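Local coordinates for SAM-dependent O-methyltransferase (Leptospira interrogans, PDB 2HNK), which probably transfers a methyl group from S-adenosylmethionine to an oxygen of its acceptor, and is seen here with the product S-adenosyl-L-homocysteine bound, at residues Gln43-Glu48 / Pro220-Val225; Leu28-Glu33 / Thr71-Leu76; Leu177-Val182 / Arg202-Leu207. All blocks are in the same frame, centred on the assembly; numbering follows the deposited sequence.

Contact 1 sits between the other two and touches both. Toward contact 2, Ile44 CG1 packs on Tyr73 CD1 at 3.6 Å, and Gln43 and Pro46 lie against Arg31 and Tyr73, so the segments 43-48 and 71-76 come together on the amino-acid end of S-adenosyl-L-homocysteine. Toward contact 3, Asp223 OD2 and Asn181 ND2, 2.9 Å apart, are a probable hydrogen bond, while Glu48 OE1 stands 2.6 Å from Asp180 OD1, a close pair of carboxylates. Contacts 2 and 3 do not touch: their centres are about 24 Å apart. The side chain of Ala179 in contact 3 is about 12 Å from the ligand, and contacts 1 and 3 both touch the second subunit.

Contact 1 of 3, residues Gln43-Glu48 / Pro220-Val225; sequences QISPEE and PIADGV. With SAH (S-adenosyl-L-homocysteine), chain O.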
loop_
_atom_site.group_PDB
_atom_site.type_symbol
_atom_site.label_atom_id
_atom_site.label_comp_id
_atom_site.label_asym_id
_atom_site.label_seq_id
_atom_site.Cartn_x
_atom_site.Cartn_y
_atom_site.Cartn_z
ATOM N N GLN C 43 11.793 -7.074 -14.699
ATOM C CA GLN C 43 10.468 -6.463 -14.650
ATOM C C GLN C 43 9.550 -7.027 -13.554
ATOM O O GLN C 43 9.611 -8.217 -13.186
ATOM C CB GLN C 43 9.774 -6.480 -16.017
ATOM C CG GLN C 43 9.208 -7.819 -16.437
ATOM C CD GLN C 43 7.884 -7.684 -17.159
ATOM O OE1 GLN C 43 7.676 -6.770 -17.972
ATOM N NE2 GLN C 43 6.978 -8.599 -16.864
ATOM N N ILE C 44 8.687 -6.139 -13.068
ATOM C CA ILE C 44 7.774 -6.414 -11.972
ATOM C C ILE C 44 6.712 -7.460 -12.334
ATOM O O ILE C 44 6.482 -7.752 -13.513
ATOM C CB ILE C 44 7.134 -5.091 -11.454
ATOM C CG1 ILE C 44 6.155 -4.507 -12.470
ATOM C CG2 ILE C 44 8.226 -4.051 -11.133
ATOM C CD1 ILE C 44 5.389 -3.325 -11.948
ATOM N N SER C 45 6.101 -8.048 -11.308
ATOM C CA SER C 45 4.923 -8.896 -11.473
ATOM C C SER C 45 3.691 -8.028 -11.777
ATOM O O SER C 45 3.687 -6.830 -11.466
ATOM C CB SER C 45 4.688 -9.700 -10.192
ATOM O OG SER C 45 4.765 -8.862 -9.048
ATOM N N PRO C 46 2.657 -8.615 -12.408
ATOM C CA PRO C 46 1.391 -7.894 -12.578
ATOM C C PRO C 46 0.688 -7.558 -11.249
ATOM O O PRO C 46 -0.011 -6.554 -11.169
ATOM C CB PRO C 46 0.546 -8.846 -13.434
ATOM C CG PRO C 46 1.184 -10.164 -13.305
ATOM C CD PRO C 46 2.625 -9.945 -13.042
ATOM N N GLU C 47 0.884 -8.398 -10.237
ATOM C CA GLU C 47 0.460 -8.123 -8.869
ATOM C C GLU C 47 1.109 -6.845 -8.343
ATOM O O GLU C 47 0.431 -5.973 -7.807
ATOM C CB GLU C 47 0.809 -9.295 -7.940
ATOM C CG GLU C 47 0.015 -10.591 -8.155
ATOM C CD GLU C 47 0.561 -11.472 -9.274
ATOM O OE1 GLU C 47 -0.046 -12.539 -9.525
ATOM O OE2 GLU C 47 1.583 -11.107 -9.905
ATOM N N GLU C 48 2.428 -6.740 -8.480
ATOM C CA GLU C 48 3.105 -5.520 -8.072
ATOM C C GLU C 48 2.599 -4.320 -8.875
ATOM O O GLU C 48 2.387 -3.250 -8.315
ATOM C CB GLU C 48 4.623 -5.634 -8.169
ATOM C CG GLU C 48 5.298 -4.303 -7.876
ATOM C CD GLU C 48 6.798 -4.368 -7.775
ATOM O OE1 GLU C 48 7.371 -3.353 -7.363
ATOM O OE2 GLU C 48 7.404 -5.411 -8.089
ATOM N N PRO C 220 6.531 -7.091 2.060
ATOM C CA PRO C 220 7.150 -8.244 1.398
ATOM C C PRO C 220 6.405 -8.693 0.135
ATOM O O PRO C 220 6.070 -9.870 -0.027
ATOM C CB PRO C 220 7.158 -9.318 2.491
ATOM C CG PRO C 220 5.980 -8.982 3.364
ATOM C CD PRO C 220 5.762 -7.483 3.261
ATOM N N ILE C 221 6.154 -7.746 -0.758
ATOM C CA ILE C 221 5.598 -8.071 -2.060
ATOM C C ILE C 221 6.739 -8.049 -3.085
ATOM O O ILE C 221 7.662 -7.227 -2.981
ATOM C CB ILE C 221 4.404 -7.132 -2.447
ATOM C CG1 ILE C 221 3.704 -7.630 -3.721
ATOM C CG2 ILE C 221 4.857 -5.676 -2.579
ATOM C CD1 ILE C 221 2.508 -6.787 -4.151
ATOM N N ALA C 222 6.680 -8.961 -4.051
ATOM C CA ALA C 222 7.733 -9.120 -5.059
ATOM C C ALA C 222 9.101 -9.324 -4.390
ATOM O O ALA C 222 9.265 -10.262 -3.615
ATOM C CB ALA C 222 7.739 -7.949 -6.033
ATOM N N ASP C 223 10.062 -8.446 -4.672
ATOM C CA ASP C 223 11.405 -8.534 -4.091
ATOM C C ASP C 223 11.593 -7.518 -2.954
ATOM O O ASP C 223 12.708 -7.029 -2.708
ATOM C CB ASP C 223 12.450 -8.323 -5.195
ATOM C CG ASP C 223 13.865 -8.672 -4.750
ATOM O OD1 ASP C 223 14.049 -9.653 -3.995
ATOM O OD2 ASP C 223 14.789 -7.951 -5.160
ATOM N N GLY C 224 10.494 -7.212 -2.259
ATOM C CA GLY C 224 10.461 -6.171 -1.236
ATOM C C GLY C 224 10.100 -4.841 -1.865
ATOM O O GLY C 224 10.688 -4.436 -2.867
ATOM N N VAL C 225 9.102 -4.172 -1.295
ATOM C CA VAL C 225 8.725 -2.831 -1.744
ATOM C C VAL C 225 8.559 -1.927 -0.522
ATOM O O VAL C 225 7.716 -2.193 0.345
ATOM C CB VAL C 225 7.427 -2.829 -2.599
ATOM C CG1 VAL C 225 7.107 -1.422 -3.058
ATOM C CG2 VAL C 225 7.552 -3.753 -3.819
HETATM N N SAH O . 10.551 -0.343 -13.787
HETATM C CA SAH O . 10.946 -1.402 -14.766
HETATM C CB SAH O . 12.177 -2.153 -14.259
HETATM C CG SAH O . 13.434 -1.286 -14.137
HETATM S SD SAH O . 14.902 -2.276 -14.488
HETATM C C SAH O . 9.809 -2.373 -15.125
HETATM O O SAH O . 9.952 -3.223 -16.010
HETATM O OXT SAH O . 8.722 -2.333 -14.551
HETATM C "C5'" SAH O . 16.067 -0.907 -14.263
HETATM C "C4'" SAH O . 16.210 0.036 -15.455
HETATM O "O4'" SAH O . 16.938 1.173 -15.041
HETATM C "C3'" SAH O . 16.973 -0.580 -16.615
HETATM O "O3'" SAH O . 16.199 -0.442 -17.783
HETATM C "C2'" SAH O . 18.246 0.228 -16.762
HETATM O "O2'" SAH O . 18.516 0.494 -18.123
HETATM C "C1'" SAH O . 17.920 1.510 -16.002
HETATM N N9 SAH O . 19.097 2.152 -15.375
HETATM C C8 SAH O . 20.261 1.570 -14.925
HETATM N N7 SAH O . 21.072 2.541 -14.434
HETATM C C5 SAH O . 20.442 3.734 -14.557
HETATM C C6 SAH O . 20.798 5.042 -14.225
HETATM N N6 SAH O . 21.972 5.308 -13.664
HETATM N N1 SAH O . 19.922 6.079 -14.490
HETATM C C2 SAH O . 18.694 5.827 -15.073
HETATM N N3 SAH O . 18.344 4.530 -15.400
HETATM C C4 SAH O . 19.202 3.503 -15.151
#
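Glu48 meets Ile221 and Ala222 of the turn and Val225, where strand 225-230 begins, and its side chain is worth following outward. At the root, Glu48 CA lies 4.2 Å from Ile221 CD1. Glu48 CB still stands 4.4 Å from Ala222 CB, and CG makes no closer approach to the turn. With CG anti to the backbone N (chi1 174°) and the chain extended beyond it, the carboxylate is carried straight out to the 220-225 loop. There CD is equally near two methyls, and the oxygens divide them: Glu48 OE2 touches Ala222 CB at 3.3 Å, while Glu48 OE1 comes to Val225 CG2 at 3.6 Å. No hydrogen bond crosses here, so this acidic tip is flanked by hydrocarbon on the turn side; Glu48 OE1 also lies close to Asp180 OD1.

Both backbones are braced from within. Ser45 is the N-cap of helix 46-59, Ser45 OG accepting from Glu48 N at 3.2 Å. Across the contact, Ile221 to Gly224 form a type II' beta turn, closed by Gly224 N to Ile221 O at 2.9 Å. Ala222 sits at its second position with a positive phi, where glycine is usual. Ala222 N bonds to Asn5 OD1 of the second subunit, so the turn is also part of the dimer interface. Gln43 CB lies 3.3 Å from SAH O, a ligand carboxylate oxygen. The loop of the beta hairpin joining strands 214-219 and 225-230 thus sits against the start of helix 46-59, beside the ligand pocket of a Rossmann-like methyltransferase.

Contact 2 of 3, residues Leu28-Glu33 / Thr71-Leu76; sequences LKLRKE and TGYSSL. With SAH (S-adenosyl-L-homocysteine), chain O.
Leu30 reaches from helix 25-35 into the start of helix 73-81 and makes the tight part of this contact. Its CG is anti to the backbone N (chi1 171°), which sends both methyls across: Leu30 CD1 lands 3.3 Å from Thr71 O, and Leu30 CD2 meets Leu76 CD2 tip to tip at 3.6 Å. Leu30 CD2 also lies 4.0 Å from Tyr73 CB.

Arg31 buries less surface, adding only CG and CD along Tyr73. Arg31 CG is 3.5 Å from Tyr73 CE2, and the guanidinium plane stands 84° from the ring, so the two are not stacked. Their polar ends share one acceptor instead, Glu23 OE1, which takes Arg31 NE in a salt bridge and Tyr73 OH in a hydrogen bond. The solvent side of the helix carries Lys29 and Lys32, which do not touch 71-76.

Gly72 is at the N-cap position of helix 73-81. Ser74, whose CB points away from helix 25-35, meets the ligand: Ser74 N donates to SAH OXT at 3.2 Å, and SAH N donates to Ser74 OG at 3.0 Å. A carboxylate at a helix N-terminus is probably favoured electrostatically. This is the glycine-containing loop and helix start after strand 63-67, the classic first cofactor-binding motif of Rossmann-like methyltransferases.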
loop_
_atom_site.group_PDB
_atom_site.type_symbol
_atom_site.label_atom_id
_atom_site.label_comp_id
_atom_site.label_asym_id
_atom_site.label_seq_id
_atom_site.Cartn_x
_atom_site.Cartn_y
_atom_site.Cartn_z
ATOM N N LEU C 28 -0.028 -7.957 -20.785
ATOM C CA LEU C 28 0.413 -9.351 -20.861
ATOM C C LEU C 28 1.396 -9.540 -22.007
ATOM O O LEU C 28 2.433 -10.188 -21.847
ATOM C CB LEU C 28 -0.791 -10.284 -21.050
ATOM C CG LEU C 28 -0.536 -11.765 -21.346
ATOM C CD1 LEU C 28 0.245 -12.428 -20.227
ATOM C CD2 LEU C 28 -1.854 -12.500 -21.599
ATOM N N LYS C 29 1.051 -8.958 -23.155
ATOM C CA LYS C 29 1.894 -8.936 -24.352
ATOM C C LYS C 29 3.305 -8.440 -24.014
ATOM O O LYS C 29 4.293 -9.079 -24.387
ATOM C CB LYS C 29 1.225 -8.058 -25.420
ATOM C CG LYS C 29 1.830 -8.057 -26.811
ATOM C CD LYS C 29 0.985 -7.146 -27.713
ATOM C CE LYS C 29 1.476 -7.109 -29.141
ATOM N NZ LYS C 29 2.603 -6.163 -29.317
ATOM N N LEU C 30 3.383 -7.315 -23.299
ATOM C CA LEU C 30 4.662 -6.746 -22.864
ATOM C C LEU C 30 5.483 -7.703 -21.990
ATOM O O LEU C 30 6.694 -7.817 -22.167
ATOM C CB LEU C 30 4.466 -5.392 -22.157
ATOM C CG LEU C 30 5.671 -4.749 -21.439
ATOM C CD1 LEU C 30 6.915 -4.583 -22.345
ATOM C CD2 LEU C 30 5.303 -3.425 -20.806
ATOM N N ARG C 31 4.823 -8.382 -21.056
ATOM C CA ARG C 31 5.503 -9.323 -20.167
ATOM C C ARG C 31 6.116 -10.482 -20.956
ATOM O O ARG C 31 7.263 -10.864 -20.716
ATOM C CB ARG C 31 4.558 -9.835 -19.072
ATOM C CG ARG C 31 4.058 -8.748 -18.129
ATOM C CD ARG C 31 3.607 -9.298 -16.777
ATOM N NE ARG C 31 2.303 -9.955 -16.832
ATOM C CZ ARG C 31 2.104 -11.260 -16.664
ATOM N NH1 ARG C 31 3.127 -12.065 -16.415
ATOM N NH2 ARG C 31 0.874 -11.762 -16.736
ATOM N N LYS C 32 5.348 -11.020 -21.902
ATOM C CA LYS C 32 5.832 -12.068 -22.804
ATOM C C LYS C 32 7.030 -11.584 -23.627
ATOM O O LYS C 32 8.038 -12.289 -23.727
ATOM C CB LYS C 32 4.717 -12.572 -23.724
ATOM C CG LYS C 32 3.641 -13.371 -23.016
ATOM C CD LYS C 32 2.570 -13.854 -23.992
ATOM C CE LYS C 32 1.515 -14.689 -23.268
ATOM N NZ LYS C 32 0.271 -14.896 -24.080
ATOM N N GLU C 33 6.923 -10.379 -24.193
ATOM C CA GLU C 33 8.018 -9.793 -24.967
ATOM C C GLU C 33 9.278 -9.617 -24.117
ATOM O O GLU C 33 10.376 -9.941 -24.562
ATOM C CB GLU C 33 7.605 -8.462 -25.603
ATOM C CG GLU C 33 8.627 -7.938 -26.602
ATOM C CD GLU C 33 8.187 -6.690 -27.342
ATOM O OE1 GLU C 33 6.972 -6.467 -27.530
ATOM O OE2 GLU C 33 9.077 -5.928 -27.761
ATOM N N THR C 71 11.604 -1.954 -20.009
ATOM C CA THR C 71 10.642 -2.145 -21.106
ATOM C C THR C 71 9.245 -1.568 -20.810
ATOM O O THR C 71 8.326 -1.690 -21.629
ATOM C CB THR C 71 10.537 -3.620 -21.542
ATOM O OG1 THR C 71 10.282 -4.442 -20.395
ATOM C CG2 THR C 71 11.826 -4.076 -22.223
ATOM N N GLY C 72 9.093 -0.972 -19.629
ATOM C CA GLY C 72 7.983 -0.074 -19.346
ATOM C C GLY C 72 6.759 -0.534 -18.571
ATOM O O GLY C 72 5.791 0.227 -18.482
ATOM N N TYR C 73 6.787 -1.735 -17.987
ATOM C CA TYR C 73 5.576 -2.275 -17.346
ATOM C C TYR C 73 5.032 -1.381 -16.237
ATOM O O TYR C 73 3.834 -1.088 -16.207
ATOM C CB TYR C 73 5.753 -3.723 -16.834
ATOM C CG TYR C 73 4.426 -4.396 -16.483
ATOM C CD1 TYR C 73 3.864 -4.267 -15.210
ATOM C CD2 TYR C 73 3.723 -5.140 -17.432
ATOM C CE1 TYR C 73 2.645 -4.868 -14.892
ATOM C CE2 TYR C 73 2.503 -5.749 -17.120
ATOM C CZ TYR C 73 1.973 -5.606 -15.849
ATOM O OH TYR C 73 0.770 -6.198 -15.539
ATOM N N SER C 74 5.905 -0.952 -15.334
ATOM C CA SER C 74 5.480 -0.167 -14.188
ATOM C C SER C 74 4.967 1.204 -14.612
ATOM O O SER C 74 3.965 1.684 -14.076
ATOM C CB SER C 74 6.600 -0.047 -13.140
ATOM O OG SER C 74 7.751 0.604 -13.647
ATOM N N SER C 75 5.636 1.816 -15.593
ATOM C CA SER C 75 5.221 3.128 -16.125
ATOM C C SER C 75 3.825 3.041 -16.742
ATOM O O SER C 75 3.038 3.971 -16.635
ATOM C CB SER C 75 6.242 3.674 -17.141
ATOM O OG SER C 75 6.329 2.848 -18.287
ATOM N N LEU C 76 3.539 1.904 -17.371
ATOM C CA LEU C 76 2.216 1.590 -17.918
ATOM C C LEU C 76 1.166 1.555 -16.806
ATOM O O LEU C 76 0.059 2.059 -16.982
ATOM C CB LEU C 76 2.283 0.238 -18.619
ATOM C CG LEU C 76 1.727 -0.060 -20.009
ATOM C CD1 LEU C 76 1.879 1.100 -20.999
ATOM C CD2 LEU C 76 2.393 -1.343 -20.535
HETATM N N SAH O . 10.551 -0.343 -13.787
HETATM C CA SAH O . 10.946 -1.402 -14.766
HETATM C CB SAH O . 12.177 -2.153 -14.259
HETATM C CG SAH O . 13.434 -1.286 -14.137
HETATM S SD SAH O . 14.902 -2.276 -14.488
HETATM C C SAH O . 9.809 -2.373 -15.125
HETATM O O SAH O . 9.952 -3.223 -16.010
HETATM O OXT SAH O . 8.722 -2.333 -14.551
HETATM C "C5'" SAH O . 16.067 -0.907 -14.263
HETATM C "C4'" SAH O . 16.210 0.036 -15.455
HETATM O "O4'" SAH O . 16.938 1.173 -15.041
HETATM C "C3'" SAH O . 16.973 -0.580 -16.615
HETATM O "O3'" SAH O . 16.199 -0.442 -17.783
HETATM C "C2'" SAH O . 18.246 0.228 -16.762
HETATM O "O2'" SAH O . 18.516 0.494 -18.123
HETATM C "C1'" SAH O . 17.920 1.510 -16.002
HETATM N N9 SAH O . 19.097 2.152 -15.375
HETATM C C8 SAH O . 20.261 1.570 -14.925
HETATM N N7 SAH O . 21.072 2.541 -14.434
HETATM C C5 SAH O . 20.442 3.734 -14.557
HETATM C C6 SAH O . 20.798 5.042 -14.225
HETATM N N6 SAH O . 21.972 5.308 -13.664
HETATM N N1 SAH O . 19.922 6.079 -14.490
HETATM C C2 SAH O . 18.694 5.827 -15.073
HETATM N N3 SAH O . 18.344 4.530 -15.400
HETATM C C4 SAH O . 19.202 3.503 -15.151
#

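Contact 3 of 3, residues Leu177-Val182 / Arg202-Leu207; sequences LIADNV and RKFNEL
Phe204 and Asn205, neighbours on helix 196-210, turn different ways to reach the 177-182 segment: chi1 of 173° sets the Phe204 ring opposite its own backbone N, whereas at -68° the Asn205 amide swings to the side of its N. The ring thereby points at the strand and the amide at Val182. Leu177 CD2 comes to the ring edge, in its plane, 3.7 Å from Phe204 CZ. Ala179 CB approaches obliquely, 3.6 Å from Phe204 CE2, and Val182 CG1 lies a little farther off.

Strand 175-180 and this helix are the first two elements of a beta-alpha-beta unit ending in the parallel strand 214-219, with strand 225-230 inserted between the two strands, as in Rossmann-like methyltransferases. Tyr160 packs edge-to-face with Phe204, and its OH bonds to Asp180 O.

The one polar bond across is nearly straight: Asn205 ND2 donates to Val182 O at 2.9 Å, with an N-H...O angle of 158°. The donor arrives in the plane of the Val182 carbonyl, on a lone pair, and the acceptor lies in the amide plane too, which fixes the amide's rotation. Asn205 OD1 then lies 3.6 Å from Val182 CB and as close to Val182 CG1. Asn205 ND2 is also bonded to Tyr15 OH of the second subunit.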
loop_
_atom_site.group_PDB
_atom_site.type_symbol
_atom_site.label_atom_id
_atom_site.label_comp_id
_atom_site.label_asym_id
_atom_site.label_seq_id
_atom_site.Cartn_x
_atom_site.Cartn_y
_atom_site.Cartn_z
ATOM N N LEU C 177 7.680 7.963 -1.727
ATOM C CA LEU C 177 8.683 7.205 -2.464
ATOM C C LEU C 177 8.315 5.731 -2.393
ATOM O O LEU C 177 8.117 5.178 -1.319
ATOM C CB LEU C 177 10.093 7.434 -1.898
ATOM C CG LEU C 177 11.213 6.424 -2.233
ATOM C CD1 LEU C 177 11.499 6.341 -3.731
ATOM C CD2 LEU C 177 12.505 6.752 -1.461
ATOM N N ILE C 178 8.210 5.110 -3.555
ATOM C CA ILE C 178 8.024 3.673 -3.634
ATOM C C ILE C 178 9.340 3.078 -4.124
ATOM O O ILE C 178 9.768 3.343 -5.240
ATOM C CB ILE C 178 6.840 3.294 -4.576
ATOM C CG1 ILE C 178 5.557 4.049 -4.169
ATOM C CG2 ILE C 178 6.627 1.789 -4.575
ATOM C CD1 ILE C 178 4.336 3.730 -5.021
ATOM N N ALA C 179 9.990 2.299 -3.276
ATOM C CA ALA C 179 11.294 1.743 -3.613
ATOM C C ALA C 179 11.232 0.246 -3.883
ATOM O O ALA C 179 10.763 -0.532 -3.048
ATOM C CB ALA C 179 12.321 2.069 -2.518
ATOM N N ASP C 180 11.709 -0.143 -5.055
ATOM C CA ASP C 180 11.709 -1.536 -5.493
ATOM C C ASP C 180 12.991 -2.292 -5.096
ATOM O O ASP C 180 14.043 -1.680 -4.909
ATOM C CB ASP C 180 11.516 -1.593 -7.016
ATOM C CG ASP C 180 10.897 -2.905 -7.478
ATOM O OD1 ASP C 180 9.932 -3.363 -6.818
ATOM O OD2 ASP C 180 11.378 -3.479 -8.493
ATOM N N ASN C 181 12.886 -3.624 -4.979
ATOM C CA ASN C 181 14.044 -4.519 -4.761
ATOM C C ASN C 181 14.752 -4.372 -3.414
ATOM O O ASN C 181 15.922 -4.745 -3.281
ATOM C CB ASN C 181 15.082 -4.380 -5.893
ATOM C CG ASN C 181 14.559 -4.841 -7.240
ATOM O OD1 ASN C 181 14.308 -4.030 -8.133
ATOM N ND2 ASN C 181 14.392 -6.142 -7.393
ATOM N N VAL C 182 14.038 -3.866 -2.416
ATOM C CA VAL C 182 14.636 -3.544 -1.119
ATOM C C VAL C 182 15.078 -4.775 -0.316
ATOM O O VAL C 182 15.794 -4.650 0.674
ATOM C CB VAL C 182 13.735 -2.593 -0.259
ATOM C CG1 VAL C 182 13.648 -1.194 -0.895
ATOM C CG2 VAL C 182 12.340 -3.180 -0.022
ATOM N N ARG C 202 21.195 -2.028 1.172
ATOM C CA ARG C 202 21.342 -2.022 2.639
ATOM C C ARG C 202 21.488 -0.619 3.209
ATOM O O ARG C 202 20.818 -0.268 4.185
ATOM C CB ARG C 202 22.551 -2.844 3.094
ATOM C CG ARG C 202 22.332 -4.334 3.181
ATOM C CD ARG C 202 23.352 -4.981 4.124
ATOM N NE ARG C 202 23.485 -6.411 3.837
ATOM C CZ ARG C 202 24.461 -6.949 3.104
ATOM N NH1 ARG C 202 25.421 -6.195 2.591
ATOM N NH2 ARG C 202 24.482 -8.252 2.891
ATOM N N LYS C 203 22.386 0.163 2.608
ATOM C CA LYS C 203 22.614 1.559 2.984
ATOM C C LYS C 203 21.357 2.401 2.817
ATOM O O LYS C 203 21.047 3.240 3.661
ATOM C CB LYS C 203 23.727 2.162 2.125
ATOM C CG LYS C 203 25.130 1.758 2.516
ATOM C CD LYS C 203 26.133 2.581 1.729
ATOM C CE LYS C 203 27.236 3.119 2.621
ATOM N NZ LYS C 203 27.655 4.481 2.162
ATOM N N PHE C 204 20.657 2.192 1.706
ATOM C CA PHE C 204 19.375 2.854 1.461
ATOM C C PHE C 204 18.366 2.509 2.557
ATOM O O PHE C 204 17.782 3.411 3.157
ATOM C CB PHE C 204 18.838 2.491 0.071
ATOM C CG PHE C 204 17.449 2.996 -0.200
ATOM C CD1 PHE C 204 17.250 4.276 -0.719
ATOM C CD2 PHE C 204 16.339 2.195 0.059
ATOM C CE1 PHE C 204 15.974 4.755 -0.973
ATOM C CE2 PHE C 204 15.043 2.662 -0.193
ATOM C CZ PHE C 204 14.859 3.949 -0.715
ATOM N N ASN C 205 18.174 1.217 2.833
ATOM C CA ASN C 205 17.216 0.793 3.867
ATOM C C ASN C 205 17.544 1.407 5.220
ATOM O O ASN C 205 16.655 1.809 5.964
ATOM C CB ASN C 205 17.125 -0.734 3.975
ATOM C CG ASN C 205 16.501 -1.379 2.741
ATOM O OD1 ASN C 205 15.861 -0.706 1.927
ATOM N ND2 ASN C 205 16.683 -2.684 2.600
ATOM N N GLU C 206 18.840 1.497 5.501
ATOM C CA GLU C 206 19.374 2.045 6.739
ATOM C C GLU C 206 19.100 3.553 6.834
ATOM O O GLU C 206 18.627 4.028 7.865
ATOM C CB GLU C 206 20.874 1.731 6.790
ATOM C CG GLU C 206 21.627 2.118 8.048
ATOM C CD GLU C 206 23.107 1.668 7.998
ATOM O OE1 GLU C 206 23.884 2.152 7.112
ATOM O OE2 GLU C 206 23.480 0.822 8.857
ATOM N N LEU C 207 19.382 4.290 5.756
ATOM C CA LEU C 207 19.095 5.732 5.680
ATOM C C LEU C 207 17.621 6.042 5.950
ATOM O O LEU C 207 17.294 6.939 6.729
ATOM C CB LEU C 207 19.461 6.290 4.298
ATOM C CG LEU C 207 20.896 6.717 3.994
ATOM C CD1 LEU C 207 21.068 6.967 2.490
ATOM C CD2 LEU C 207 21.281 7.964 4.812
#